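Local coordinates for DPS family protein (Vibrio cholerae O1 biovar El Tor, PDB 3IQ1), which probably binds and oxidises iron as a member of the ferritin-like Dps family, and assembles from twelve copies of the chain, at residues Q31-N36 and D112-L117; Q64-E69 and I144-K149. All coordinates share one frame; numbering follows the deposited sequence.

Interaction 1: residues Q31-N36 and D112-L117; sequences QVFYMN and DGFSIL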
# COMPACT_ATOMS: atom_id res chain seq x y z
N GLN B 31 -30.48 13.74 7.52
CA GLN B 31 -30.94 12.73 6.57
C GLN B 31 -31.57 13.46 5.36
O GLN B 31 -31.24 13.13 4.20
CB GLN B 31 -31.88 11.76 7.27
CG GLN B 31 -31.16 10.76 8.17
CD GLN B 31 -30.53 9.59 7.42
OE1 GLN B 31 -29.98 9.78 6.32
NE2 GLN B 31 -30.52 8.40 8.05
N VAL B 32 -32.45 14.44 5.62
CA VAL B 32 -33.01 15.23 4.53
C VAL B 32 -31.93 15.99 3.77
O VAL B 32 -31.93 16.01 2.53
CB VAL B 32 -34.12 16.17 5.02
CG1 VAL B 32 -34.68 17.06 3.84
CG2 VAL B 32 -35.29 15.37 5.63
N PHE B 33 -30.96 16.53 4.48
CA PHE B 33 -29.89 17.27 3.85
C PHE B 33 -29.01 16.35 2.98
O PHE B 33 -28.59 16.75 1.88
CB PHE B 33 -29.09 17.93 4.96
CG PHE B 33 -28.07 18.96 4.51
CD1 PHE B 33 -28.41 20.03 3.68
CD2 PHE B 33 -26.81 18.94 5.05
CE1 PHE B 33 -27.52 21.00 3.34
CE2 PHE B 33 -25.88 19.94 4.71
CZ PHE B 33 -26.24 20.98 3.86
N TYR B 34 -28.69 15.16 3.49
CA TYR B 34 -27.95 14.20 2.74
C TYR B 34 -28.66 13.89 1.40
O TYR B 34 -28.03 13.87 0.32
CB TYR B 34 -27.75 12.93 3.55
CG TYR B 34 -27.21 11.77 2.75
CD1 TYR B 34 -25.83 11.60 2.59
CD2 TYR B 34 -28.06 10.84 2.18
CE1 TYR B 34 -25.33 10.51 1.88
CE2 TYR B 34 -27.56 9.77 1.45
CZ TYR B 34 -26.19 9.63 1.29
OH TYR B 34 -25.64 8.59 0.57
N MSE B 35 -29.97 13.70 1.48
CA MSE B 35 -30.77 13.36 0.33
C MSE B 35 -30.71 14.51 -0.66
O MSE B 35 -30.52 14.29 -1.86
CB MSE B 35 -32.24 13.01 0.71
CG MSE B 35 -33.11 12.49 -0.40
SE MSE B 35 -32.43 10.72 -0.90
CE MSE B 35 -31.76 11.20 -2.52
N ASN B 36 -30.89 15.74 -0.17
CA ASN B 36 -30.76 16.90 -1.05
C ASN B 36 -29.41 16.96 -1.77
O ASN B 36 -29.33 17.29 -2.96
CB ASN B 36 -30.97 18.21 -0.27
CG ASN B 36 -32.39 18.41 0.22
OD1 ASN B 36 -33.30 17.72 -0.19
ND2 ASN B 36 -32.57 19.36 1.17
N ASP B 112 -27.18 27.09 3.43
CA ASP B 112 -28.34 27.29 4.28
C ASP B 112 -28.61 26.09 5.19
O ASP B 112 -28.96 26.29 6.38
CB ASP B 112 -29.52 27.58 3.40
CG ASP B 112 -29.40 28.94 2.67
OD1 ASP B 112 -28.65 29.83 3.14
OD2 ASP B 112 -30.11 29.17 1.67
N GLY B 113 -28.42 24.89 4.67
CA GLY B 113 -28.61 23.65 5.42
C GLY B 113 -27.57 23.54 6.54
O GLY B 113 -27.89 23.24 7.70
N PHE B 114 -26.31 23.79 6.21
CA PHE B 114 -25.26 23.77 7.22
C PHE B 114 -25.50 24.82 8.30
O PHE B 114 -25.15 24.63 9.47
CB PHE B 114 -23.83 23.91 6.64
CG PHE B 114 -23.28 22.64 6.06
CD1 PHE B 114 -23.03 21.54 6.88
CD2 PHE B 114 -22.98 22.53 4.69
CE1 PHE B 114 -22.54 20.38 6.36
CE2 PHE B 114 -22.48 21.36 4.17
CZ PHE B 114 -22.25 20.29 5.00
N SER B 115 -26.10 25.94 7.93
CA SER B 115 -26.36 26.91 8.92
C SER B 115 -27.34 26.40 10.02
O SER B 115 -27.15 26.69 11.21
CB SER B 115 -26.69 28.25 8.26
OG SER B 115 -25.52 28.71 7.49
N ILE B 116 -28.35 25.61 9.64
CA ILE B 116 -29.27 24.90 10.54
C ILE B 116 -28.54 23.82 11.37
O ILE B 116 -28.68 23.76 12.58
CB ILE B 116 -30.47 24.29 9.76
CG1 ILE B 116 -31.40 25.43 9.33
CG2 ILE B 116 -31.17 23.30 10.61
CD1 ILE B 116 -32.47 25.04 8.36
N LEU B 117 -27.74 22.99 10.73
CA LEU B 117 -26.97 22.00 11.48
C LEU B 117 -26.11 22.69 12.54
O LEU B 117 -26.03 22.25 13.68
CB LEU B 117 -26.12 21.12 10.54
CG LEU B 117 -26.89 20.32 9.49
CD1 LEU B 117 -25.88 19.41 8.76
CD2 LEU B 117 -28.03 19.51 10.13

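Interaction 2: residues Q64-E69 and I144-K149; sequences QLKIDE and IREQEK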
# COMPACT_ATOMS: atom_id res chain seq x y z
N GLN B 64 -22.61 11.27 5.56
CA GLN B 64 -22.99 9.90 5.84
C GLN B 64 -22.20 9.40 7.04
O GLN B 64 -22.80 8.74 7.92
CB GLN B 64 -22.75 8.99 4.64
CG GLN B 64 -23.18 7.58 4.96
CD GLN B 64 -24.56 7.30 4.45
OE1 GLN B 64 -25.48 8.11 4.57
NE2 GLN B 64 -24.72 6.14 3.82
N LEU B 65 -20.93 9.75 7.11
CA LEU B 65 -20.10 9.40 8.28
C LEU B 65 -20.75 9.96 9.56
O LEU B 65 -20.83 9.27 10.59
CB LEU B 65 -18.64 9.92 8.17
CG LEU B 65 -17.78 9.26 7.06
CD1 LEU B 65 -16.40 9.90 6.89
CD2 LEU B 65 -17.61 7.80 7.38
N LYS B 66 -21.20 11.20 9.49
CA LYS B 66 -21.80 11.89 10.65
C LYS B 66 -23.11 11.30 11.04
O LYS B 66 -23.39 11.17 12.22
CB LYS B 66 -21.89 13.38 10.39
CG LYS B 66 -20.49 14.05 10.41
CD LYS B 66 -20.48 15.57 10.32
CE LYS B 66 -19.12 16.22 10.50
NZ LYS B 66 -18.20 16.00 9.31
N ILE B 67 -23.92 10.91 10.06
CA ILE B 67 -25.19 10.26 10.30
C ILE B 67 -24.98 8.96 11.08
O ILE B 67 -25.68 8.69 12.07
CB ILE B 67 -25.93 9.98 8.99
CG1 ILE B 67 -26.55 11.27 8.46
CG2 ILE B 67 -27.00 8.98 9.24
CD1 ILE B 67 -26.95 11.18 6.97
N ASP B 68 -23.97 8.21 10.67
CA ASP B 68 -23.62 6.92 11.32
C ASP B 68 -23.27 7.17 12.81
O ASP B 68 -23.82 6.52 13.71
CB ASP B 68 -22.39 6.29 10.64
CG ASP B 68 -22.60 5.97 9.13
OD1 ASP B 68 -23.75 6.04 8.66
OD2 ASP B 68 -21.59 5.61 8.42
N GLU B 69 -22.41 8.14 13.03
CA GLU B 69 -21.90 8.47 14.37
C GLU B 69 -23.00 9.04 15.27
O GLU B 69 -23.04 8.81 16.44
CB GLU B 69 -20.62 9.33 14.35
CG GLU B 69 -19.73 9.32 15.66
CD GLU B 69 -18.31 9.93 15.53
OE1 GLU B 69 -17.56 9.93 16.53
OE2 GLU B 69 -17.92 10.40 14.45
N ILE B 144 -19.13 20.87 14.68
CA ILE B 144 -19.14 22.33 14.54
C ILE B 144 -17.85 22.79 13.89
O ILE B 144 -17.85 23.57 12.93
CB ILE B 144 -19.35 23.01 15.91
CG1 ILE B 144 -20.79 22.78 16.41
CG2 ILE B 144 -19.04 24.50 15.83
CD1 ILE B 144 -20.95 23.02 17.88
N ARG B 145 -16.72 22.29 14.35
CA ARG B 145 -15.47 22.85 13.86
C ARG B 145 -15.29 22.50 12.36
O ARG B 145 -14.75 23.30 11.58
CB ARG B 145 -14.30 22.38 14.69
CG ARG B 145 -13.95 20.94 14.52
CD ARG B 145 -13.03 20.47 15.64
NE ARG B 145 -11.71 21.09 15.53
CZ ARG B 145 -10.60 20.63 16.12
NH1 ARG B 145 -9.44 21.22 15.92
NH2 ARG B 145 -10.66 19.61 16.92
N GLU B 146 -15.69 21.28 11.99
CA GLU B 146 -15.56 20.84 10.63
C GLU B 146 -16.49 21.64 9.70
O GLU B 146 -16.11 22.04 8.56
CB GLU B 146 -15.82 19.33 10.51
CG GLU B 146 -14.73 18.49 11.21
CD GLU B 146 -15.05 17.03 11.27
OE1 GLU B 146 -15.86 16.58 10.44
OE2 GLU B 146 -14.46 16.31 12.12
N GLN B 147 -17.70 21.87 10.19
CA GLN B 147 -18.72 22.45 9.33
C GLN B 147 -18.57 23.94 9.23
O GLN B 147 -18.90 24.54 8.20
CB GLN B 147 -20.14 22.02 9.72
CG GLN B 147 -20.30 20.57 9.40
CD GLN B 147 -21.55 19.94 10.00
OE1 GLN B 147 -22.23 20.56 10.84
NE2 GLN B 147 -21.85 18.74 9.60
N GLU B 148 -18.00 24.57 10.25
CA GLU B 148 -17.63 25.98 10.14
C GLU B 148 -16.61 26.19 9.01
O GLU B 148 -16.78 27.07 8.19
CB GLU B 148 -17.10 26.54 11.45
CG GLU B 148 -18.16 26.67 12.53
CD GLU B 148 -17.65 27.10 13.88
OE1 GLU B 148 -16.44 26.90 14.16
OE2 GLU B 148 -18.45 27.60 14.71
N LYS B 149 -15.61 25.32 8.94
CA LYS B 149 -14.59 25.37 7.91
C LYS B 149 -15.27 25.22 6.54
O LYS B 149 -14.99 25.99 5.61
CB LYS B 149 -13.51 24.29 8.12
CG LYS B 149 -12.45 24.38 7.09
CD LYS B 149 -11.52 23.21 7.15
CE LYS B 149 -10.58 23.22 5.99
NZ LYS B 149 -9.52 22.10 6.12
O HOH W 1 -19.82 17.59 7.21

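Interaction 1: residues Q31-N36 and D112-L117
The backbone hydrogen bond from Leu117 N to Gly113 O, 3.0 Å long, joins two of the three residues of 112-117 that meet Phe33; across the contact itself there is no hydrogen bond, and the work is done by carbon. Phe33 reaches over from helix 13-43 with its CG anti to the backbone N (chi1 -169°), which carries the ring up against helix 103-131. Gly113 receives it: Phe33 CE1 comes to 3.5 Å from Gly113 CA, and one face of the ring lies against the backbone carbonyl carbon of that glycine. With no side chain on Gly113, the aromatic ring can press directly on the main chain.

The far end of the same ring meets Phe114 in a T-shaped (edge-to-face) pair. The edge of Phe33 points at the face of Phe114, with planes at 89°. Phe33 CE2 stands 3.5 Å above the Phe114 plane, over its centre. With CG beside its backbone N and anti to the carbonyl carbon (chi1 -80°), Phe114 sets its ring where Phe33 CE2 and CZ reach it. One turn beyond Gly113, Leu117 brings its CD1 methyl obliquely to Phe33 CD2, at 3.9 Å.

The two segments run antiparallel, with axes 10.9 Å apart at closest approach, as neighbouring helices of the ferritin-like four-helix bundle. Leu63 of helix 49-76 and Ile94 of a loop also touch Phe33, while Leu150, Val151 and Leu154 of helix 134-158 pack on Phe114, so side chains of all four long helices gather here. The join thus rests on dispersion and on the attraction between ring edge and ring face, and the right-angled ring pair, together with the backbone of Gly113, should restrict how the Phe33 ring can turn.

Interaction 2: residues Q64-E69 and I144-K149
One face of the Gln147 amide is covered by Phe114, whose CE1 lies 3.7 Å from Gln147 NE2. On the other side Lys66 CD comes in obliquely at the NE2 end of Gln147, at 3.5 Å from that nitrogen. Both ends of the amide have polar partners, OE1 with Gln121 and NE2 with Tyr30 OH. The second flat group, the Glu146 carboxylate, takes the ammonium of Lys66 through OE1 in a salt bridge of 2.7 Å from NZ; the nitrogen arrives nearly in line with the C-O bond. The lysine chain runs extended to CE and bends only at its last torsion (chi4 72°), which turns NZ toward Glu146 after the methylenes have passed Gln147. A water accepts a hydrogen bond from Lys66 NZ at 3.1 Å and a weak one from Gln147 NE2.

This is a polar link between helices 49-76 and 134-158 of the ferritin-like bundle. The nearest CA atoms, of Lys66 and Glu146, are 10.9 Å apart, so the contact is made by long side chains alone. Lys66 is buried while Glu146 is exposed: the carboxylate and the water would offset the cost of largely burying a lysine.

From the N terminus, helix 13-43 carries 31-36 and helix 49-76 carries 64-69; after the short helix 85-91, helix 103-131 supplies 112-117 and helix 134-158 supplies 144-149. Interaction 1 closes a loop of 75 residues, interaction 2 one of 74, and the two cross because their segments alternate along the chain. Each joins one helix of the first hairpin to one of the second, so together they tie the two halves of the four-helix bundle. Their centres lie about 11 Å apart, and Tyr34 packs on Gln64 and Ile67 between the first two helices. Both contacts also border a second subunit, where Asp68 forms a salt bridge to Arg38 of that neighbour.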